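Local coordinates for PspGI restriction endonuclease (Pyrococcus sp. GI-H, PDB 3BM3), which probably cuts DNA at a specific recognition sequence as a type II restriction endonuclease, and is bound here to its substrate DNA, at residues E35-D38 / R39-E42; E48-P52 / S53-K57; D220-I223 / E224-R228; D251-I254 / Q255-K259. The protein carries 2 engineered substitutions. All coordinates share one frame; numbering follows the deposited sequence.

Contact 1. Residues E35-D38 / R39-E42; sequences ELLD and RLFE
Leu-37 and Leu-40 run side by side, pointing the same way, and touch through one methyl of each, CD2 of Leu-37 against CD2 of Leu-40 at 3.7 Å. The bend of the chain sets Leu-40 CB 3.3 Å from Leu-37 O. The Leu-40 torsion is unusual: chi1 -136° puts CG away from the staggered positions and brings CD2 back over Leu-37 O to its partner methyl. Both leucines also rest on Ile-55 of helix 52-80, and helix 85-115 meets them through Leu-111 and Phe-115.

The backbone carries the chain from helix 33-38 into a type II beta turn, Arg-39 to Glu-42. Two bonds of the i to i+3 kind tie the segments, Arg-39 N to Leu-36 O at 2.9 Å and Leu-40 N to Leu-37 O at 3.1 Å. Phe-41, third in the turn, has the left-handed phi of 73°, and Glu-42 N closes the turn on Arg-39 O.

On the outer side Arg-39 lies alongside Glu-35. Its CG is 3.4 Å from Glu-35 O, and its CD passes Glu-35 OE2 at 4.0 Å. The chain then bends at chi3 (47°), taking the guanidinium, in the conformer given, into a salt bridge of NH1 with Glu-42 OE1 at 2.9 Å; NH2 also bonds Lys-43 O, just past the turn. Glu-35 OE2, 5.2 Å from Arg-39 NE, probably adds a weak attraction. The chemistry is therefore split: methyl packing fixes the inner side of the helix exit, whereas the outer side rests on charges, with Arg-39 modelled in two conformers.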
loop_
_atom_site.group_PDB
_atom_site.type_symbol
_atom_site.label_atom_id
_atom_site.label_comp_id
_atom_site.label_asym_id
_atom_site.label_seq_id
_atom_site.Cartn_x
_atom_site.Cartn_y
_atom_site.Cartn_z
ATOM N N GLU C 35 8.964 -26.956 20.518
ATOM C CA GLU C 35 8.158 -27.739 21.455
ATOM C C GLU C 35 6.695 -27.294 21.445
ATOM O O GLU C 35 5.799 -28.127 21.598
ATOM C CB GLU C 35 8.766 -27.717 22.861
ATOM C CG GLU C 35 8.127 -26.748 23.850
ATOM C CD GLU C 35 6.902 -27.327 24.542
ATOM O OE1 GLU C 35 6.964 -28.491 25.013
ATOM O OE2 GLU C 35 5.877 -26.610 24.631
ATOM N N LEU C 36 6.435 -26.004 21.268
ATOM C CA LEU C 36 5.065 -25.512 21.063
ATOM C C LEU C 36 4.431 -26.125 19.808
ATOM O O LEU C 36 3.288 -26.569 19.827
ATOM C CB LEU C 36 5.029 -23.994 20.910
ATOM C CG LEU C 36 5.357 -23.154 22.138
ATOM C CD1 LEU C 36 5.494 -21.720 21.698
ATOM C CD2 LEU C 36 4.295 -23.324 23.216
ATOM N N LEU C 37 5.175 -26.132 18.706
ATOM C CA LEU C 37 4.657 -26.707 17.466
ATOM C C LEU C 37 4.339 -28.193 17.635
ATOM O O LEU C 37 3.360 -28.679 17.081
ATOM C CB LEU C 37 5.644 -26.518 16.333
ATOM C CG LEU C 37 5.860 -25.083 15.875
ATOM C CD1 LEU C 37 7.146 -24.973 15.058
ATOM C CD2 LEU C 37 4.629 -24.622 15.056
ATOM N N ASP C 38 5.148 -28.901 18.415
ATOM C CA ASP C 38 4.875 -30.310 18.757
ATOM C C ASP C 38 3.536 -30.499 19.474
ATOM O O ASP C 38 2.979 -31.601 19.480
ATOM C CB ASP C 38 5.936 -30.867 19.701
ATOM C CG ASP C 38 7.285 -31.012 19.063
ATOM O OD1 ASP C 38 7.380 -31.014 17.817
ATOM O OD2 ASP C 38 8.259 -31.096 19.831
ATOM N N ARG C 39 3.057 -29.426 20.095
ATOM C CA ARG C 39 1.845 -29.440 20.897
ATOM C C ARG C 39 0.698 -28.685 20.208
ATOM O O ARG C 39 -0.266 -28.290 20.852
ATOM C CB ARG C 39 2.151 -28.814 22.252
ATOM C CG ARG C 39 3.175 -29.617 23.073
ATOM C CD ARG C 39 3.001 -29.403 24.571
ATOM N NE ARG C 39 1.600 -29.528 24.977
ATOM C CZ ARG C 39 0.913 -30.670 25.015
ATOM N NH1 ARG C 39 1.485 -31.828 24.693
ATOM N NH2 ARG C 39 -0.356 -30.660 25.397
ATOM N N LEU C 40 0.804 -28.507 18.898
ATOM C CA LEU C 40 -0.177 -27.723 18.130
ATOM C C LEU C 40 -1.585 -28.317 18.312
ATOM O O LEU C 40 -1.763 -29.542 18.220
ATOM C CB LEU C 40 0.199 -27.724 16.648
ATOM C CG LEU C 40 0.139 -26.444 15.801
ATOM C CD1 LEU C 40 -0.042 -25.144 16.537
ATOM C CD2 LEU C 40 1.345 -26.422 14.866
ATOM N N PHE C 41 -2.534 -27.432 18.620
ATOM C CA PHE C 41 -3.966 -27.734 18.790
ATOM C C PHE C 41 -4.278 -28.487 20.077
ATOM O O PHE C 41 -5.413 -28.943 20.291
ATOM C CB PHE C 41 -4.528 -28.441 17.564
ATOM C CG PHE C 41 -4.386 -27.659 16.333
ATOM C CD1 PHE C 41 -4.988 -26.409 16.238
ATOM C CD2 PHE C 41 -3.649 -28.139 15.269
ATOM C CE1 PHE C 41 -4.882 -25.675 15.092
ATOM C CE2 PHE C 41 -3.529 -27.395 14.120
ATOM C CZ PHE C 41 -4.130 -26.163 14.026
ATOM N N GLU C 42 -3.273 -28.573 20.942
ATOM C CA GLU C 42 -3.425 -29.150 22.257
ATOM C C GLU C 42 -3.415 -27.992 23.255
ATOM O O GLU C 42 -2.974 -26.890 22.940
ATOM C CB GLU C 42 -2.305 -30.172 22.495
ATOM C CG GLU C 42 -2.326 -31.299 21.437
ATOM C CD GLU C 42 -1.102 -32.199 21.436
ATOM O OE1 GLU C 42 -0.362 -32.242 22.452
ATOM O OE2 GLU C 42 -0.886 -32.883 20.402
#

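Contact 2. Residues E48-P52 / S53-K57; sequences EVITP and SRIAK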
loop_
_atom_site.group_PDB
_atom_site.type_symbol
_atom_site.label_atom_id
_atom_site.label_comp_id
_atom_site.label_asym_id
_atom_site.label_seq_id
_atom_site.Cartn_x
_atom_site.Cartn_y
_atom_site.Cartn_z
ATOM N N GLU C 48 -4.892 -22.498 27.597
ATOM C CA GLU C 48 -5.245 -22.042 26.244
ATOM C C GLU C 48 -4.710 -23.025 25.219
ATOM O O GLU C 48 -3.569 -23.474 25.331
ATOM C CB GLU C 48 -4.644 -20.673 25.911
ATOM C CG GLU C 48 -4.813 -19.585 26.953
ATOM C CD GLU C 48 -4.005 -18.337 26.623
ATOM O OE1 GLU C 48 -3.283 -18.309 25.588
ATOM O OE2 GLU C 48 -4.090 -17.369 27.406
ATOM N N VAL C 49 -5.526 -23.322 24.208
ATOM C CA VAL C 49 -5.116 -24.146 23.078
ATOM C C VAL C 49 -3.965 -23.480 22.341
ATOM O O VAL C 49 -3.986 -22.279 22.097
ATOM C CB VAL C 49 -6.273 -24.358 22.068
ATOM C CG1 VAL C 49 -5.809 -25.128 20.871
ATOM C CG2 VAL C 49 -7.435 -25.083 22.740
ATOM N N ILE C 50 -2.961 -24.280 22.011
ATOM C CA ILE C 50 -1.826 -23.836 21.208
ATOM C C ILE C 50 -2.251 -23.813 19.760
ATOM O O ILE C 50 -2.418 -24.843 19.128
ATOM C CB ILE C 50 -0.608 -24.768 21.379
ATOM C CG1 ILE C 50 -0.175 -24.755 22.839
ATOM C CG2 ILE C 50 0.554 -24.313 20.465
ATOM C CD1 ILE C 50 0.685 -25.920 23.209
ATOM N N THR C 51 -2.477 -22.620 19.252
ATOM C CA THR C 51 -2.914 -22.484 17.873
ATOM C C THR C 51 -1.803 -21.864 17.035
ATOM O O THR C 51 -0.922 -21.186 17.573
ATOM C CB THR C 51 -4.100 -21.573 17.785
ATOM O OG1 THR C 51 -3.743 -20.255 18.236
ATOM C CG2 THR C 51 -5.272 -22.137 18.605
ATOM N N PRO C 52 -1.863 -22.067 15.702
ATOM C CA PRO C 52 -0.933 -21.370 14.837
ATOM C C PRO C 52 -0.920 -19.869 15.069
ATOM O O PRO C 52 0.154 -19.259 15.076
ATOM C CB PRO C 52 -1.444 -21.739 13.446
ATOM C CG PRO C 52 -2.008 -23.121 13.618
ATOM C CD PRO C 52 -2.707 -23.012 14.938
ATOM N N SER C 53 -2.094 -19.259 15.241
ATOM C CA SER C 53 -2.150 -17.804 15.375
ATOM C C SER C 53 -1.429 -17.403 16.674
ATOM O O SER C 53 -0.676 -16.442 16.687
ATOM C CB SER C 53 -3.584 -17.298 15.348
ATOM O OG SER C 53 -3.664 -15.879 15.237
ATOM N N ARG C 54 -1.659 -18.136 17.760
ATOM C CA ARG C 54 -0.979 -17.806 19.002
ATOM C C ARG C 54 0.529 -17.978 18.916
ATOM O O ARG C 54 1.262 -17.173 19.447
ATOM C CB ARG C 54 -1.546 -18.601 20.161
ATOM C CG ARG C 54 -2.921 -18.153 20.486
ATOM C CD ARG C 54 -3.462 -18.939 21.633
ATOM N NE ARG C 54 -4.720 -18.364 22.113
ATOM C CZ ARG C 54 -5.866 -19.027 22.279
ATOM N NH1 ARG C 54 -5.964 -20.326 22.004
ATOM N NH2 ARG C 54 -6.938 -18.384 22.735
ATOM N N ILE C 55 0.991 -19.035 18.263
ATOM C CA ILE C 55 2.409 -19.249 18.106
ATOM C C ILE C 55 2.971 -18.153 17.247
ATOM O O ILE C 55 4.044 -17.588 17.541
ATOM C CB ILE C 55 2.696 -20.599 17.461
ATOM C CG1 ILE C 55 2.346 -21.713 18.452
ATOM C CG2 ILE C 55 4.168 -20.723 17.084
ATOM C CD1 ILE C 55 2.522 -23.114 17.902
ATOM N N ALA C 56 2.263 -17.838 16.175
ATOM C CA ALA C 56 2.713 -16.781 15.259
ATOM C C ALA C 56 2.829 -15.448 15.956
ATOM O O ALA C 56 3.845 -14.764 15.825
ATOM C CB ALA C 56 1.785 -16.636 14.053
ATOM N N LYS C 57 1.827 -15.119 16.758
ATOM C CA LYS C 57 1.803 -13.847 17.454
ATOM C C LYS C 57 2.917 -13.797 18.501
ATOM O O LYS C 57 3.600 -12.783 18.631
ATOM C CB LYS C 57 0.442 -13.617 18.097
ATOM C CG LYS C 57 0.244 -12.238 18.707
ATOM C CD LYS C 57 -1.243 -11.914 18.850
ATOM C CE LYS C 57 -1.525 -10.616 19.614
ATOM N NZ LYS C 57 -1.902 -9.468 18.712
#
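Thr-51 is the N-cap of helix 52-80, its OG1 accepting from Arg-54 N at 3.0 Å. With chi1 at 62° the hydroxyl lies between the backbone N and the carbonyl carbon, which turns it to the first helical turn. A valine in its place would probably leave Arg-54 N without this hydroxyl acceptor and the helix start less firmly held. Behind the cap the ordinary helix bonds begin, Ile-55 N to Thr-51 O at 3.0 Å and Ala-56 N to Pro-52 O at 2.8 Å.

The buried part is mainly apolar. Ile-50 CG2 presses on Ile-55 CD1 at 3.4 Å, a squeeze for two methyl carbons, the two side chains crossing. Ile-55 is further packed by Val-33, Leu-36 and Leu-37 of helix 33-38, while Pro-52 lies on Leu-111. The buried hydroxyl here, Ser-53 OG, is satisfied by Asp-216 N.

The solvent side is looser and charged. Arg-54 stretches out from CG to NE, its CG passing Thr-51 OG1 at 3.2 Å, to reach the loop ahead of the helix. CB of Glu-48 lies over the centre of one guanidinium face, but Glu-48 OE1 is 3.8 Å from Arg-54 NE and well off the plane, a long salt bridge of charges alone. The firmer hold is near the edge, with the oxygen somewhat tilted from the guanidinium plane: Arg-54 NH1 donates to Val-49 O at 2.8 Å, meeting a lone pair in the carbonyl plane, with an N-H...O angle of 142°.

Contact 3. Residues D220-I223 / E224-R228; sequences DSLI and EEIKR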
loop_
_atom_site.group_PDB
_atom_site.type_symbol
_atom_site.label_atom_id
_atom_site.label_comp_id
_atom_site.label_asym_id
_atom_site.label_seq_id
_atom_site.Cartn_x
_atom_site.Cartn_y
_atom_site.Cartn_z
ATOM N N ASP C 220 -13.890 -13.328 15.620
ATOM C CA ASP C 220 -15.218 -13.250 16.240
ATOM C C ASP C 220 -15.892 -11.894 16.076
ATOM O O ASP C 220 -17.072 -11.810 15.735
ATOM C CB ASP C 220 -15.164 -13.635 17.715
ATOM C CG ASP C 220 -15.055 -15.125 17.923
ATOM O OD1 ASP C 220 -15.136 -15.872 16.940
ATOM O OD2 ASP C 220 -14.918 -15.541 19.098
ATOM N N SER C 221 -15.158 -10.819 16.328
ATOM C CA SER C 221 -15.754 -9.484 16.262
ATOM C C SER C 221 -16.078 -9.136 14.812
ATOM O O SER C 221 -17.071 -8.483 14.542
ATOM C CB SER C 221 -14.834 -8.430 16.891
ATOM O OG SER C 221 -13.542 -8.409 16.294
ATOM N N LEU C 222 -15.251 -9.600 13.880
ATOM C CA LEU C 222 -15.501 -9.339 12.476
ATOM C C LEU C 222 -16.770 -10.025 12.040
ATOM O O LEU C 222 -17.626 -9.406 11.398
ATOM C CB LEU C 222 -14.303 -9.766 11.608
ATOM C CG LEU C 222 -14.605 -9.739 10.113
ATOM C CD1 LEU C 222 -15.018 -8.329 9.656
ATOM C CD2 LEU C 222 -13.432 -10.289 9.328
ATOM N N ILE C 223 -16.918 -11.291 12.409
ATOM C CA ILE C 223 -18.126 -12.035 12.089
ATOM C C ILE C 223 -19.347 -11.386 12.751
ATOM O O ILE C 223 -20.411 -11.275 12.131
ATOM C CB ILE C 223 -17.979 -13.522 12.469
ATOM C CG1 ILE C 223 -16.867 -14.208 11.664
ATOM C CG2 ILE C 223 -19.318 -14.271 12.302
ATOM C CD1 ILE C 223 -16.950 -14.067 10.169
ATOM N N GLU C 224 -19.188 -10.902 13.976
ATOM C CA GLU C 224 -20.288 -10.253 14.675
ATOM C C GLU C 224 -20.745 -9.011 13.917
ATOM O O GLU C 224 -21.944 -8.769 13.774
ATOM C CB GLU C 224 -19.879 -9.880 16.103
ATOM C CG GLU C 224 -21.019 -9.292 16.935
ATOM C CD GLU C 224 -22.249 -10.172 16.906
ATOM O OE1 GLU C 224 -22.072 -11.400 17.044
ATOM O OE2 GLU C 224 -23.389 -9.643 16.753
ATOM N N GLU C 225 -19.787 -8.216 13.437
ATOM C CA GLU C 225 -20.108 -7.058 12.615
ATOM C C GLU C 225 -20.905 -7.463 11.389
ATOM O O GLU C 225 -21.899 -6.826 11.046
ATOM C CB GLU C 225 -18.859 -6.324 12.171
ATOM C CG GLU C 225 -18.184 -5.546 13.227
ATOM C CD GLU C 225 -17.021 -4.761 12.670
ATOM O OE1 GLU C 225 -17.147 -4.226 11.547
ATOM O OE2 GLU C 225 -15.994 -4.662 13.362
ATOM N N ILE C 226 -20.460 -8.519 10.723
ATOM C CA ILE C 226 -21.160 -9.032 9.566
ATOM C C ILE C 226 -22.605 -9.408 9.937
ATOM O O ILE C 226 -23.561 -9.029 9.255
ATOM C CB ILE C 226 -20.368 -10.210 8.954
ATOM C CG1 ILE C 226 -19.084 -9.658 8.317
ATOM C CG2 ILE C 226 -21.212 -10.977 7.948
ATOM C CD1 ILE C 226 -18.101 -10.720 7.765
ATOM N N LYS C 227 -22.748 -10.115 11.047
ATOM C CA LYS C 227 -24.066 -10.583 11.503
ATOM C C LYS C 227 -24.991 -9.431 11.868
ATOM O O LYS C 227 -26.215 -9.586 11.832
ATOM C CB LYS C 227 -23.903 -11.535 12.684
ATOM C CG LYS C 227 -23.364 -12.907 12.276
ATOM C CD LYS C 227 -23.396 -13.864 13.451
ATOM C CE LYS C 227 -22.826 -15.247 13.141
ATOM N NZ LYS C 227 -22.674 -16.071 14.426
ATOM N N ARG C 228 -24.411 -8.287 12.223
ATOM C CA ARG C 228 -25.167 -7.105 12.626
ATOM C C ARG C 228 -25.601 -6.251 11.447
ATOM O O ARG C 228 -26.294 -5.243 11.629
ATOM C CB ARG C 228 -24.366 -6.264 13.625
ATOM C CG ARG C 228 -24.212 -6.947 14.985
ATOM C CD ARG C 228 -23.330 -6.146 15.923
ATOM N NE ARG C 228 -24.062 -5.069 16.599
ATOM C CZ ARG C 228 -24.622 -5.142 17.813
ATOM N NH1 ARG C 228 -24.576 -6.264 18.545
ATOM N NH2 ARG C 228 -25.246 -4.069 18.306
#
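Ile-223 and Lys-227 lie across one another, one turn apart on helix 216-227, an amphipathic helix in the crossover between the parallel strands 211-214 and 243-245. Each N-H from Glu-224 to Lys-227 bonds to the carbonyl four residues back, so the side chains follow the regular helical spacing.

Glu-224 begins the second segment on the exposed side. Its CB lies 3.4 Å from Asp-220 O, but its chain then bends at chi2 and carries the carboxylate away from the first segment. Glu-225 CG lies 3.4 Å from Ser-221 O, and the chain runs on extended. Its carboxylate pairs through OE2 with Arg-218, and the same arginine also bonds Ser-221 OG, so one guanidinium serves both segments.

Ile-226 is turned inward. Its CG1 is 3.4 Å from Leu-222 O, and its CD1 reaches CG of Leu-222 and CD1 of Ile-223, each at 4.3 Å. All three of these side chains are buried against Ile-243 of strand 243-245, with Ile-198 touching Leu-222 and Ile-226, and Ile-240 touching Ile-223 and Ile-226.

Lys-227 returns to the exposed side. With CG anti to the carbonyl carbon (chi1 -73°) and the rest extended, its aliphatic chain runs past Ile-223, CE lying 3.7 Å from the branch methyl CG2. The CE methylene thus rests on the isoleucine branch, while the lysine also touches Glu-236. At Arg-228 the regular bonding weakens: its N makes two weak bonds, 3.0 Å to Glu-224 O and 3.1 Å to Glu-225 O.

Contact 4. Residues D251-I254 / Q255-K259; sequences DDII and QFLNK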
loop_
_atom_site.group_PDB
_atom_site.type_symbol
_atom_site.label_atom_id
_atom_site.label_comp_id
_atom_site.label_asym_id
_atom_site.label_seq_id
_atom_site.Cartn_x
_atom_site.Cartn_y
_atom_site.Cartn_z
ATOM N N ASP C 251 -4.814 -26.354 7.935
ATOM C CA ASP C 251 -5.658 -27.485 7.607
ATOM C C ASP C 251 -6.413 -27.223 6.304
ATOM O O ASP C 251 -6.624 -28.123 5.514
ATOM C CB ASP C 251 -6.618 -27.768 8.752
ATOM C CG ASP C 251 -7.455 -28.993 8.493
ATOM O OD1 ASP C 251 -6.826 -30.027 8.242
ATOM O OD2 ASP C 251 -8.707 -28.879 8.476
ATOM N N ASP C 252 -6.801 -25.968 6.050
ATOM C CA ASP C 252 -7.486 -25.629 4.797
ATOM C C ASP C 252 -6.595 -25.963 3.607
ATOM O O ASP C 252 -7.054 -26.471 2.583
ATOM C CB ASP C 252 -7.847 -24.157 4.771
ATOM C CG ASP C 252 -9.017 -23.795 5.666
ATOM O OD1 ASP C 252 -9.620 -24.688 6.297
ATOM O OD2 ASP C 252 -9.356 -22.584 5.702
ATOM N N ILE C 253 -5.310 -25.673 3.735
ATOM C CA ILE C 253 -4.374 -25.978 2.668
ATOM C C ILE C 253 -4.276 -27.497 2.512
ATOM O O ILE C 253 -4.336 -28.038 1.410
ATOM C CB ILE C 253 -2.985 -25.424 2.961
ATOM C CG1 ILE C 253 -2.991 -23.901 2.868
ATOM C CG2 ILE C 253 -1.971 -25.981 1.973
ATOM C CD1 ILE C 253 -1.768 -23.269 3.578
ATOM N N ILE C 254 -4.123 -28.172 3.642
ATOM C CA ILE C 254 -4.051 -29.655 3.651
ATOM C C ILE C 254 -5.279 -30.231 2.938
ATOM O O ILE C 254 -5.162 -31.125 2.094
ATOM C CB ILE C 254 -3.953 -30.201 5.086
ATOM C CG1 ILE C 254 -2.525 -29.969 5.627
ATOM C CG2 ILE C 254 -4.273 -31.702 5.104
ATOM C CD1 ILE C 254 -2.395 -30.062 7.123
ATOM N N GLN C 255 -6.459 -29.736 3.272
ATOM C CA GLN C 255 -7.692 -30.273 2.683
ATOM C C GLN C 255 -7.805 -29.937 1.204
ATOM O O GLN C 255 -8.277 -30.737 0.389
ATOM C CB GLN C 255 -8.912 -29.745 3.412
ATOM C CG GLN C 255 -8.954 -30.104 4.898
ATOM C CD GLN C 255 -8.968 -31.593 5.141
ATOM O OE1 GLN C 255 -9.582 -32.336 4.391
ATOM N NE2 GLN C 255 -8.315 -32.033 6.208
ATOM N N PHE C 256 -7.379 -28.737 0.857
ATOM C CA PHE C 256 -7.313 -28.360 -0.527
ATOM C C PHE C 256 -6.393 -29.300 -1.292
ATOM O O PHE C 256 -6.768 -29.808 -2.327
ATOM C CB PHE C 256 -6.805 -26.932 -0.675
ATOM C CG PHE C 256 -6.598 -26.532 -2.084
ATOM C CD1 PHE C 256 -7.608 -25.899 -2.802
ATOM C CD2 PHE C 256 -5.381 -26.792 -2.705
ATOM C CE1 PHE C 256 -7.394 -25.540 -4.130
ATOM C CE2 PHE C 256 -5.171 -26.470 -4.009
ATOM C CZ PHE C 256 -6.179 -25.834 -4.734
ATOM N N LEU C 257 -5.195 -29.540 -0.782
ATOM C CA LEU C 257 -4.212 -30.363 -1.509
ATOM C C LEU C 257 -4.680 -31.813 -1.595
ATOM O O LEU C 257 -4.488 -32.449 -2.619
ATOM C CB LEU C 257 -2.839 -30.287 -0.854
ATOM C CG LEU C 257 -2.152 -28.917 -0.966
ATOM C CD1 LEU C 257 -0.910 -28.911 -0.113
ATOM C CD2 LEU C 257 -1.850 -28.547 -2.426
ATOM N N ASN C 258 -5.323 -32.297 -0.531
ATOM C CA ASN C 258 -5.921 -33.646 -0.509
ATOM C C ASN C 258 -7.005 -33.823 -1.577
ATOM O O ASN C 258 -7.234 -34.945 -2.060
ATOM C CB ASN C 258 -6.525 -33.951 0.870
ATOM C CG ASN C 258 -5.466 -34.177 1.958
ATOM O OD1 ASN C 258 -4.289 -34.360 1.667
ATOM N ND2 ASN C 258 -5.898 -34.173 3.224
ATOM N N LYS C 259 -7.705 -32.738 -1.896
ATOM C CA LYS C 259 -8.770 -32.758 -2.896
ATOM C C LYS C 259 -8.215 -32.600 -4.309
ATOM O O LYS C 259 -8.781 -33.129 -5.263
ATOM C CB LYS C 259 -9.817 -31.675 -2.616
ATOM C CG LYS C 259 -10.831 -32.049 -1.524
ATOM C CD LYS C 259 -11.920 -30.975 -1.325
ATOM C CE LYS C 259 -12.702 -30.673 -2.619
ATOM N NZ LYS C 259 -13.964 -29.881 -2.402
#
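The carboxylate of Asp-251 and the amide of Gln-255 meet with their planes 58° apart. Gln-255 NE2 donates to Asp-251 OD1 at 3.2 Å and almost straight (175°), the oxygen lying in the amide plane and being approached on its syn side, though from somewhat out of the carboxylate plane. A bend at chi2 (-60°) folds the glutamine chain back to its partner, with CG only 3.1 Å from Asp-251 O. The Phe-256 ring has Ile-253 O near its plane at the edge, where Leu-257 CD2 also lies, and it stacks with the ring of His-260.

These groups belong to helix 249-259, which follows strand 243-245 and lies against the central mixed sheet, consistent with the PDDEXK-type nuclease core. Facing the sheet, Ile-253 and, toward its edge strand 139-141, Leu-257 run alongside each other, CG2 of Ile-253 against CD1 of Leu-257 at 3.7 Å, both touching Ile-141. An alanine in place of Leu-257 would probably open a gap beside Ile-253 CG2 and Ile-141. Asp-252, on the sheet side, bonds Tyr-213 and forms salt bridges with Arg-211 and Arg-244. Farther round, Ile-254 CG2 approaches Asn-258 ND2 to 3.5 Å.

Overall arrangement
Contacts 1 and 2 touch, the loop of 39-42 pairing with Ile-50 through Phe-41 N and Glu-42 O, so both belong to the connection that joins helix 33-38 to helix 52-80. Contacts 3 and 4 stand apart, each within a single helix packed against the mixed sheet: contact 3 on its 243-245 edge, contact 4 across strands 139-141 to 186-191. Contact 1 is at the surface; the other three are partly buried. Their chemistry differs with place: a beta turn with a doubtful salt bridge in contact 1, a threonine cap in contact 2, regular helix bonds in contacts 3 and 4, the latter adding an exposed Asp-Gln side-chain bond. Contacts 2 and 3 come nearest the DNA.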